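Long-range contacts in BtGH115A (Bacteroides thetaiotaomicron, PDB 5BY3), which acts as a family GH115 4-O-methyl-alpha-glucuronidase with specificity for decorated arabinogalactans: residues 401-406 and 498-503; 502-507 and 514-519; 571-576 and 622-627. All coordinates share one frame; numbering follows the deposited sequence.

The three contacts lie near one another, their centres about 10 Å apart. Interactions 1 and 3 are buried; interaction 2 is partly buried and carries exposed residues at its edge. Interactions 1 and 2 share G502 and N503, in the loop that joins helix 476-495 to helix 523-543. Interaction 1 joins that loop to a barrel loop, interaction 2 folds it back on itself, and interaction 3 ties helix 552-580 to the loop that holds 622-627. Their chemistry differs. A buried carboxylate takes backbone N-H groups in interaction 1, a lysine ammonium takes backbone carbonyls in interaction 3, and interaction 2 adds a salt bridge at its edge.

Interaction 1: residues 401-406 and 498-503; sequences HDHLWL and PEFMGN. With NI (nickel (II) ion), chain C.
E499 reaches across to the backbone of W405 and L406. Its CB lies 3.5 Å from D402 O and also touches CE1 of the H401 ring. CG runs on between D402 O and W405 CB. A bend at chi2 (93°) then turns the carboxylate toward the 405-406 backbone. OE2 takes two hydrogen bonds there. W405 N, at 2.9 Å from E499 OE2, uses the anti lone pair at a bent N-H...O angle of 136°. L406 N, at 3.0 Å from E499 OE2, comes from the syn side, out of the carboxylate plane. The other oxygen, E499 OE1, accepts from a water O 2.7 Å away. This water also donates to L406 O.

Segment 401-406 lies in the loop after strand 388-393, one of the eight parallel strands of the family's (beta/alpha)8 (TIM) barrel. In this loop L404 O binds the nickel ion at 2.4 Å, with D436 and two waters as further ligands. The peptide group that supplies this oxygen also supplies W405 N to the carboxylate.

E499 O lies over one face of the H401 ring, 3.2 Å from H401 CE1. H401 ND1 donates in its ring plane to D402 O. The F500 and H401 rings meet obliquely, planes at 64°. D402 O lies at the edge of the phenyl ring. W405 CZ3 touches P498 CB, L406 CD1 touches P498 CG, and W405 NE1 bonds Y561.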
loop_
_atom_site.group_PDB
_atom_site.type_symbol
_atom_site.label_atom_id
_atom_site.label_comp_id
_atom_site.label_asym_id
_atom_site.label_seq_id
_atom_site.Cartn_x
_atom_site.Cartn_y
_atom_site.Cartn_z
ATOM N N HIS A 401 10.239 -5.144 13.137
ATOM C CA HIS A 401 11.367 -4.791 12.223
ATOM C C HIS A 401 10.898 -3.885 11.059
ATOM O O HIS A 401 9.836 -4.128 10.517
ATOM C CB HIS A 401 12.054 -6.075 11.701
ATOM C CG HIS A 401 13.386 -5.825 11.091
ATOM N ND1 HIS A 401 13.534 -5.168 9.887
ATOM C CD2 HIS A 401 14.638 -6.095 11.539
ATOM C CE1 HIS A 401 14.828 -5.041 9.623
ATOM N NE2 HIS A 401 15.516 -5.599 10.607
ATOM N N ASP A 402 11.693 -2.888 10.652
ATOM C CA ASP A 402 11.381 -2.074 9.439
ATOM C C ASP A 402 11.323 -2.955 8.182
ATOM O O ASP A 402 12.137 -3.877 8.026
ATOM C CB ASP A 402 12.423 -1.011 9.077
ATOM C CG ASP A 402 12.996 -0.200 10.271
ATOM O OD1 ASP A 402 12.629 -0.413 11.459
ATOM O OD2 ASP A 402 13.888 0.664 9.959
ATOM N N HIS A 403 10.346 -2.670 7.309
ATOM C CA HIS A 403 10.441 -3.052 5.922
ATOM C C HIS A 403 10.488 -1.803 5.079
ATOM O O HIS A 403 9.447 -1.229 4.742
ATOM C CB HIS A 403 9.333 -4.019 5.489
ATOM C CG HIS A 403 7.947 -3.647 5.936
ATOM N ND1 HIS A 403 7.536 -3.742 7.255
ATOM C CD2 HIS A 403 6.862 -3.231 5.226
ATOM C CE1 HIS A 403 6.258 -3.399 7.332
ATOM N NE2 HIS A 403 5.836 -3.052 6.123
ATOM N N LEU A 404 11.704 -1.350 4.763
ATOM C CA LEU A 404 11.876 -0.074 4.031
ATOM C C LEU A 404 12.682 -0.162 2.759
ATOM O O LEU A 404 12.809 0.841 2.037
ATOM C CB LEU A 404 12.577 0.954 4.925
ATOM C CG LEU A 404 11.906 1.485 6.182
ATOM C CD1 LEU A 404 12.893 2.366 6.912
ATOM C CD2 LEU A 404 10.693 2.291 5.764
ATOM N N TRP A 405 13.273 -1.326 2.488
ATOM C CA TRP A 405 14.167 -1.386 1.348
ATOM C C TRP A 405 13.446 -1.730 0.051
ATOM O O TRP A 405 13.418 -0.910 -0.884
ATOM C CB TRP A 405 15.315 -2.291 1.647
ATOM C CG TRP A 405 16.208 -2.616 0.503
ATOM C CD1 TRP A 405 16.638 -1.785 -0.507
ATOM C CD2 TRP A 405 16.844 -3.872 0.290
ATOM N NE1 TRP A 405 17.495 -2.465 -1.336
ATOM C CE2 TRP A 405 17.648 -3.744 -0.861
ATOM C CE3 TRP A 405 16.800 -5.106 0.961
ATOM C CZ2 TRP A 405 18.391 -4.815 -1.376
ATOM C CZ3 TRP A 405 17.543 -6.172 0.455
ATOM C CH2 TRP A 405 18.312 -6.019 -0.716
ATOM N N LEU A 406 12.854 -2.926 0.033
ATOM C CA LEU A 406 12.058 -3.428 -1.058
ATOM C C LEU A 406 10.577 -3.526 -0.644
ATOM O O LEU A 406 10.233 -3.507 0.543
ATOM C CB LEU A 406 12.581 -4.801 -1.485
ATOM C CG LEU A 406 14.041 -4.799 -1.984
ATOM C CD1 LEU A 406 14.542 -6.231 -2.190
ATOM C CD2 LEU A 406 14.187 -3.955 -3.254
ATOM N N PRO A 498 12.960 -9.911 2.733
ATOM C CA PRO A 498 14.413 -9.688 2.739
ATOM C C PRO A 498 14.954 -9.060 4.019
ATOM O O PRO A 498 15.896 -9.595 4.596
ATOM C CB PRO A 498 14.611 -8.748 1.572
ATOM C CG PRO A 498 13.591 -9.248 0.594
ATOM C CD PRO A 498 12.379 -9.577 1.415
ATOM N N GLU A 499 14.328 -7.973 4.459
ATOM C CA GLU A 499 14.689 -7.245 5.653
ATOM C C GLU A 499 14.541 -8.038 6.931
ATOM O O GLU A 499 15.243 -7.727 7.869
ATOM C CB GLU A 499 13.871 -5.949 5.757
ATOM C CG GLU A 499 14.092 -4.969 4.617
ATOM C CD GLU A 499 13.085 -5.137 3.494
ATOM O OE1 GLU A 499 12.587 -6.267 3.375
ATOM O OE2 GLU A 499 12.797 -4.158 2.716
ATOM N N PHE A 500 13.681 -9.068 6.976
ATOM C CA PHE A 500 13.558 -9.988 8.147
ATOM C C PHE A 500 14.525 -11.214 8.181
ATOM O O PHE A 500 14.461 -12.043 9.111
ATOM C CB PHE A 500 12.112 -10.510 8.357
ATOM C CG PHE A 500 11.020 -9.475 8.242
ATOM C CD1 PHE A 500 11.266 -8.098 8.378
ATOM C CD2 PHE A 500 9.687 -9.905 8.020
ATOM C CE1 PHE A 500 10.214 -7.164 8.224
ATOM C CE2 PHE A 500 8.630 -8.987 7.912
ATOM C CZ PHE A 500 8.890 -7.603 8.013
HETATM N N MSE A 501 15.420 -11.336 7.207
HETATM C CA MSE A 501 16.229 -12.570 7.037
HETATM C C MSE A 501 17.342 -12.701 8.031
HETATM O O MSE A 501 17.953 -13.765 8.117
HETATM C CB MSE A 501 16.850 -12.701 5.644
HETATM C CG MSE A 501 15.770 -13.002 4.611
HETATM SE SE MSE A 501 14.930 -14.742 4.941
HETATM C CE MSE A 501 16.529 -15.867 4.922
ATOM N N GLY A 502 17.626 -11.631 8.780
ATOM C CA GLY A 502 18.575 -11.688 9.884
ATOM C C GLY A 502 17.998 -12.238 11.179
ATOM O O GLY A 502 18.758 -12.530 12.125
ATOM N N ASN A 503 16.662 -12.385 11.243
ATOM C CA ASN A 503 15.975 -12.763 12.490
ATOM C C ASN A 503 16.377 -11.806 13.638
ATOM O O ASN A 503 16.711 -12.236 14.738
ATOM C CB ASN A 503 16.267 -14.257 12.852
ATOM C CG ASN A 503 15.274 -14.847 13.877
ATOM O OD1 ASN A 503 14.169 -14.315 14.092
ATOM N ND2 ASN A 503 15.671 -15.959 14.511
HETATM NI NI NI C . 11.955 2.799 1.005
HETATM O O HOH W 1 10.275 -6.091 1.922
HETATM O O HOH W 2 14.023 3.514 2.185
HETATM O O HOH W 3 10.087 3.093 -0.678
#

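Interaction 2: residues 502-507 and 514-519; sequences GNTREE and RVVKDL
N503 carries CG anti to its own backbone N (chi1 -163°), which points the amide at D518. E506 bends at chi2 and R514 at chi3, and the two charged ends meet across the contact. N503 ND2 donates to D518 O at 2.8 Å. The bond is moderately straight, at 147°, and the acceptor is tilted somewhat from the amide plane. N503 CB meanwhile touches L519 CD2 at 3.8 Å.

K517 supplies the backbone bond between the segments: its N donates to G502 O at 3.1 Å, nearly straight. The lysine side chain folds back, so that K517 CD rests 3.4 Å from N503 O. Its chain and N503 cross at a slant. Without the amide, as with an alanine here, D518 O would probably be left without its side-chain donor, and the K517 side chain would lose ND2 as a neighbour.

V516 CG2 lies against T504 CG2 at 3.9 Å and near G502 CA. T504 CG2 also meets V515 O.

At the other end, E506 OE2 forms a salt bridge to R514 NH1 at 3.1 Å. The carboxylate stands almost upright to the guanidinium, with planes 84° apart. E506 OE1 has a stronger partner in R620. R505 turns away from this contact and forms salt bridges with E730 and E734.

The loop between helix 476-495 and helix 523-543 doubles back on itself here. Its two arms run in roughly opposing directions. The backbone bonds G502-K517 and R505-Y513 hold them together, but they form no regular strands: this is an irregular loop and not a beta hairpin.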
loop_
_atom_site.group_PDB
_atom_site.type_symbol
_atom_site.label_atom_id
_atom_site.label_comp_id
_atom_site.label_asym_id
_atom_site.label_seq_id
_atom_site.Cartn_x
_atom_site.Cartn_y
_atom_site.Cartn_z
ATOM N N GLY A 502 17.626 -11.631 8.780
ATOM C CA GLY A 502 18.575 -11.688 9.884
ATOM C C GLY A 502 17.998 -12.238 11.179
ATOM O O GLY A 502 18.758 -12.530 12.125
ATOM N N ASN A 503 16.662 -12.385 11.243
ATOM C CA ASN A 503 15.975 -12.763 12.490
ATOM C C ASN A 503 16.377 -11.806 13.638
ATOM O O ASN A 503 16.711 -12.236 14.738
ATOM C CB ASN A 503 16.267 -14.257 12.852
ATOM C CG ASN A 503 15.274 -14.847 13.877
ATOM O OD1 ASN A 503 14.169 -14.315 14.092
ATOM N ND2 ASN A 503 15.671 -15.959 14.511
ATOM N N THR A 504 16.408 -10.510 13.358
ATOM C CA THR A 504 16.755 -9.502 14.361
ATOM C C THR A 504 15.473 -8.724 14.697
ATOM O O THR A 504 14.448 -8.886 14.049
ATOM C CB THR A 504 17.816 -8.494 13.827
ATOM O OG1 THR A 504 17.369 -7.942 12.596
ATOM C CG2 THR A 504 19.174 -9.135 13.595
ATOM N N ARG A 505 15.515 -7.890 15.725
ATOM C CA ARG A 505 14.399 -6.996 16.026
ATOM C C ARG A 505 14.856 -5.559 16.178
ATOM O O ARG A 505 16.048 -5.281 16.413
ATOM C CB ARG A 505 13.570 -7.507 17.219
ATOM C CG ARG A 505 12.336 -8.216 16.712
ATOM C CD ARG A 505 12.106 -9.582 17.291
ATOM N NE ARG A 505 11.459 -9.466 18.585
ATOM C CZ ARG A 505 10.624 -10.360 19.114
ATOM N NH1 ARG A 505 10.278 -11.465 18.448
ATOM N NH2 ARG A 505 10.121 -10.127 20.308
ATOM N N GLU A 506 13.904 -4.659 15.967
ATOM C CA GLU A 506 14.074 -3.227 16.175
ATOM C C GLU A 506 13.144 -2.780 17.294
ATOM O O GLU A 506 12.167 -3.475 17.603
ATOM C CB GLU A 506 13.807 -2.457 14.888
ATOM C CG GLU A 506 15.008 -2.382 13.974
ATOM C CD GLU A 506 16.238 -1.700 14.598
ATOM O OE1 GLU A 506 16.143 -0.578 15.122
ATOM O OE2 GLU A 506 17.327 -2.285 14.540
ATOM N N GLU A 507 13.498 -1.653 17.922
ATOM C CA GLU A 507 12.842 -1.095 19.125
ATOM C C GLU A 507 12.677 -2.021 20.329
ATOM O O GLU A 507 11.760 -1.841 21.125
ATOM C CB GLU A 507 11.526 -0.414 18.771
ATOM C CG GLU A 507 11.717 0.688 17.728
ATOM C CD GLU A 507 10.405 1.263 17.233
ATOM O OE1 GLU A 507 9.327 0.770 17.663
ATOM O OE2 GLU A 507 10.472 2.211 16.413
ATOM N N ARG A 514 19.685 -7.325 18.077
ATOM C CA ARG A 514 20.316 -6.646 16.953
ATOM C C ARG A 514 21.424 -7.512 16.355
ATOM O O ARG A 514 22.006 -7.159 15.328
ATOM C CB ARG A 514 20.828 -5.280 17.408
ATOM C CG ARG A 514 19.746 -4.324 17.953
ATOM C CD ARG A 514 20.321 -3.017 18.506
ATOM N NE ARG A 514 21.345 -2.427 17.630
ATOM C CZ ARG A 514 21.083 -1.730 16.525
ATOM N NH1 ARG A 514 19.823 -1.515 16.150
ATOM N NH2 ARG A 514 22.085 -1.260 15.791
ATOM N N VAL A 515 21.698 -8.647 17.007
ATOM C CA VAL A 515 22.661 -9.652 16.550
ATOM C C VAL A 515 21.942 -10.548 15.534
ATOM O O VAL A 515 20.922 -11.171 15.864
ATOM C CB VAL A 515 23.203 -10.527 17.738
ATOM C CG1 VAL A 515 24.117 -11.665 17.257
ATOM C CG2 VAL A 515 23.926 -9.676 18.775
ATOM N N VAL A 516 22.466 -10.592 14.309
ATOM C CA VAL A 516 22.059 -11.559 13.300
ATOM C C VAL A 516 22.221 -13.035 13.791
ATOM O O VAL A 516 23.245 -13.404 14.400
ATOM C CB VAL A 516 22.770 -11.268 11.965
ATOM C CG1 VAL A 516 22.694 -12.460 11.022
ATOM C CG2 VAL A 516 22.156 -10.048 11.278
ATOM N N LYS A 517 21.202 -13.863 13.532
ATOM C CA LYS A 517 21.112 -15.200 14.123
ATOM C C LYS A 517 20.234 -16.129 13.288
ATOM O O LYS A 517 19.388 -15.661 12.528
ATOM C CB LYS A 517 20.592 -15.119 15.565
ATOM C CG LYS A 517 19.171 -14.559 15.678
ATOM C CD LYS A 517 19.044 -13.531 16.797
ATOM C CE LYS A 517 18.461 -14.186 18.016
ATOM N NZ LYS A 517 17.126 -14.750 17.656
ATOM N N ASP A 518 20.439 -17.439 13.453
ATOM C CA ASP A 518 19.687 -18.484 12.746
ATOM C C ASP A 518 18.173 -18.226 12.692
ATOM O O ASP A 518 17.536 -17.851 13.691
ATOM C CB ASP A 518 19.892 -19.874 13.405
ATOM C CG ASP A 518 21.355 -20.342 13.435
ATOM O OD1 ASP A 518 22.268 -19.677 12.876
ATOM O OD2 ASP A 518 21.571 -21.415 14.039
ATOM N N LEU A 519 17.610 -18.458 11.522
ATOM C CA LEU A 519 16.186 -18.626 11.380
ATOM C C LEU A 519 15.940 -20.067 11.787
ATOM O O LEU A 519 16.839 -20.890 11.590
ATOM C CB LEU A 519 15.777 -18.363 9.930
ATOM C CG LEU A 519 15.940 -16.882 9.569
ATOM C CD1 LEU A 519 16.314 -16.756 8.126
ATOM C CD2 LEU A 519 14.678 -16.089 9.865
#

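Interaction 3: residues 571-576 and 622-627; sequences RKLLYA and LPVFNR
V624 and N626 each offer a backbone carbonyl to the ammonium group of K572. In 622-627, L622 leads into a short 3-10 segment, 623-625. Here F625 N bonds L622 O and N626 N bonds P623 O. The turn and the residue after it place both carbonyls near K572 NZ.

V624 is the first residue to touch the helix. Its O accepts from K572 NZ at 2.8 Å, in the carbonyl plane and on a lone pair. The lysine gets there because chi1 (-176°) sends its chain straight out from the helix, extended until a bend at chi3 (82°). V624 CG2 meets L573 CD1 at 4.1 Å, the two side chains crossing at about a right angle. V624 CG1 lies 3.9 Å above the plane of the F625 ring, over the ring centre. The F625 side chain starts out away from 571-576. N626 O is the second acceptor, 2.9 Å from K572 NZ, and here the donor sits above the carbonyl plane. NZ is thus gripped by two carbonyls, whose dipoles probably offset part of its buried charge.

R627 follows and turns to helix 587-603, with a salt bridge to D594. Segment 571-576 belongs to helix 552-580. R571 and Y575 of that helix touch both helix 523-543 and helix 587-603, while K572 and L573 hold the loop of 622-627.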
loop_
_atom_site.group_PDB
_atom_site.type_symbol
_atom_site.label_atom_id
_atom_site.label_comp_id
_atom_site.label_asym_id
_atom_site.label_seq_id
_atom_site.Cartn_x
_atom_site.Cartn_y
_atom_site.Cartn_z
ATOM N N ARG A 571 20.747 -15.154 -0.113
ATOM C CA ARG A 571 22.116 -15.690 -0.213
ATOM C C ARG A 571 23.028 -15.208 0.897
ATOM O O ARG A 571 23.682 -16.018 1.529
ATOM C CB ARG A 571 22.724 -15.359 -1.578
ATOM C CG ARG A 571 22.062 -16.124 -2.715
ATOM C CD ARG A 571 23.010 -16.326 -3.878
ATOM N NE ARG A 571 22.397 -17.175 -4.892
ATOM C CZ ARG A 571 22.704 -17.162 -6.188
ATOM N NH1 ARG A 571 23.617 -16.326 -6.675
ATOM N NH2 ARG A 571 22.056 -17.970 -6.999
ATOM N N LYS A 572 23.056 -13.893 1.135
ATOM C CA LYS A 572 23.980 -13.302 2.101
ATOM C C LYS A 572 23.740 -13.868 3.486
ATOM O O LYS A 572 24.694 -14.265 4.201
ATOM C CB LYS A 572 23.853 -11.769 2.147
ATOM C CG LYS A 572 24.868 -11.052 3.076
ATOM C CD LYS A 572 24.515 -9.579 3.270
ATOM C CE LYS A 572 23.429 -9.358 4.336
ATOM N NZ LYS A 572 23.152 -7.913 4.537
ATOM N N LEU A 573 22.465 -13.912 3.850
ATOM C CA LEU A 573 22.070 -14.315 5.185
ATOM C C LEU A 573 21.967 -15.835 5.308
ATOM O O LEU A 573 22.313 -16.378 6.355
ATOM C CB LEU A 573 20.783 -13.543 5.648
ATOM C CG LEU A 573 21.169 -12.070 5.927
ATOM C CD1 LEU A 573 20.189 -11.035 5.412
ATOM C CD2 LEU A 573 21.519 -11.833 7.384
ATOM N N LEU A 574 21.514 -16.535 4.264
ATOM C CA LEU A 574 21.456 -17.992 4.385
ATOM C C LEU A 574 22.821 -18.696 4.293
ATOM O O LEU A 574 23.050 -19.635 5.069
ATOM C CB LEU A 574 20.418 -18.609 3.469
ATOM C CG LEU A 574 19.017 -18.247 3.931
ATOM C CD1 LEU A 574 18.016 -18.834 2.955
ATOM C CD2 LEU A 574 18.762 -18.749 5.340
ATOM N N TYR A 575 23.716 -18.252 3.390
ATOM C CA TYR A 575 25.091 -18.790 3.355
ATOM C C TYR A 575 25.789 -18.499 4.675
ATOM O O TYR A 575 26.502 -19.334 5.193
ATOM C CB TYR A 575 25.941 -18.191 2.237
ATOM C CG TYR A 575 25.553 -18.508 0.794
ATOM C CD1 TYR A 575 25.026 -19.752 0.431
ATOM C CD2 TYR A 575 25.804 -17.558 -0.228
ATOM C CE1 TYR A 575 24.683 -20.026 -0.886
ATOM C CE2 TYR A 575 25.486 -17.823 -1.556
ATOM C CZ TYR A 575 24.929 -19.057 -1.889
ATOM O OH TYR A 575 24.609 -19.306 -3.218
ATOM N N ALA A 576 25.559 -17.298 5.214
ATOM C CA ALA A 576 26.058 -16.916 6.525
ATOM C C ALA A 576 25.625 -17.904 7.617
ATOM O O ALA A 576 26.443 -18.258 8.509
ATOM C CB ALA A 576 25.605 -15.507 6.864
ATOM N N LEU A 622 20.426 -0.430 9.566
ATOM C CA LEU A 622 20.069 -1.558 10.425
ATOM C C LEU A 622 21.086 -2.647 10.256
ATOM O O LEU A 622 21.600 -2.829 9.139
ATOM C CB LEU A 622 18.637 -2.063 10.169
ATOM C CG LEU A 622 17.510 -1.047 10.421
ATOM C CD1 LEU A 622 16.187 -1.768 10.614
ATOM C CD2 LEU A 622 17.763 -0.101 11.612
ATOM N N PRO A 623 21.410 -3.366 11.358
ATOM C CA PRO A 623 22.475 -4.385 11.321
ATOM C C PRO A 623 22.284 -5.411 10.186
ATOM O O PRO A 623 23.257 -5.737 9.460
ATOM C CB PRO A 623 22.361 -5.061 12.701
ATOM C CG PRO A 623 21.768 -4.030 13.564
ATOM C CD PRO A 623 20.781 -3.302 12.692
ATOM N N VAL A 624 21.033 -5.868 10.012
ATOM C CA VAL A 624 20.691 -6.810 8.950
ATOM C C VAL A 624 21.280 -6.439 7.556
ATOM O O VAL A 624 21.569 -7.369 6.780
ATOM C CB VAL A 624 19.157 -7.090 8.911
ATOM C CG1 VAL A 624 18.381 -5.932 8.305
ATOM C CG2 VAL A 624 18.825 -8.364 8.150
ATOM N N PHE A 625 21.475 -5.137 7.249
ATOM C CA PHE A 625 21.955 -4.727 5.915
ATOM C C PHE A 625 23.480 -4.734 5.754
ATOM O O PHE A 625 23.997 -4.459 4.660
ATOM C CB PHE A 625 21.416 -3.332 5.503
ATOM C CG PHE A 625 19.920 -3.203 5.566
ATOM C CD1 PHE A 625 19.088 -3.892 4.659
ATOM C CD2 PHE A 625 19.322 -2.420 6.535
ATOM C CE1 PHE A 625 17.703 -3.793 4.726
ATOM C CE2 PHE A 625 17.922 -2.311 6.597
ATOM C CZ PHE A 625 17.121 -2.984 5.692
ATOM N N ASN A 626 24.202 -5.001 6.835
ATOM C CA ASN A 626 25.668 -5.005 6.808
ATOM C C ASN A 626 26.236 -6.310 6.233
ATOM O O ASN A 626 25.500 -7.286 6.091
ATOM C CB ASN A 626 26.204 -4.841 8.236
ATOM C CG ASN A 626 25.941 -3.470 8.818
ATOM O OD1 ASN A 626 25.777 -3.342 10.032
ATOM N ND2 ASN A 626 25.910 -2.438 7.967
ATOM N N ARG A 627 27.551 -6.366 5.954
ATOM C CA ARG A 627 28.173 -7.698 5.786
ATOM C C ARG A 627 27.983 -8.374 7.114
ATOM O O ARG A 627 27.959 -7.713 8.154
ATOM C CB ARG A 627 29.649 -7.667 5.489
ATOM C CG ARG A 627 30.023 -7.300 4.089
ATOM C CD ARG A 627 31.528 -6.993 4.013
ATOM N NE ARG A 627 31.848 -6.532 2.662
ATOM C CZ ARG A 627 31.942 -5.255 2.280
ATOM N NH1 ARG A 627 31.760 -4.236 3.138
ATOM N NH2 ARG A 627 32.203 -4.997 1.002
#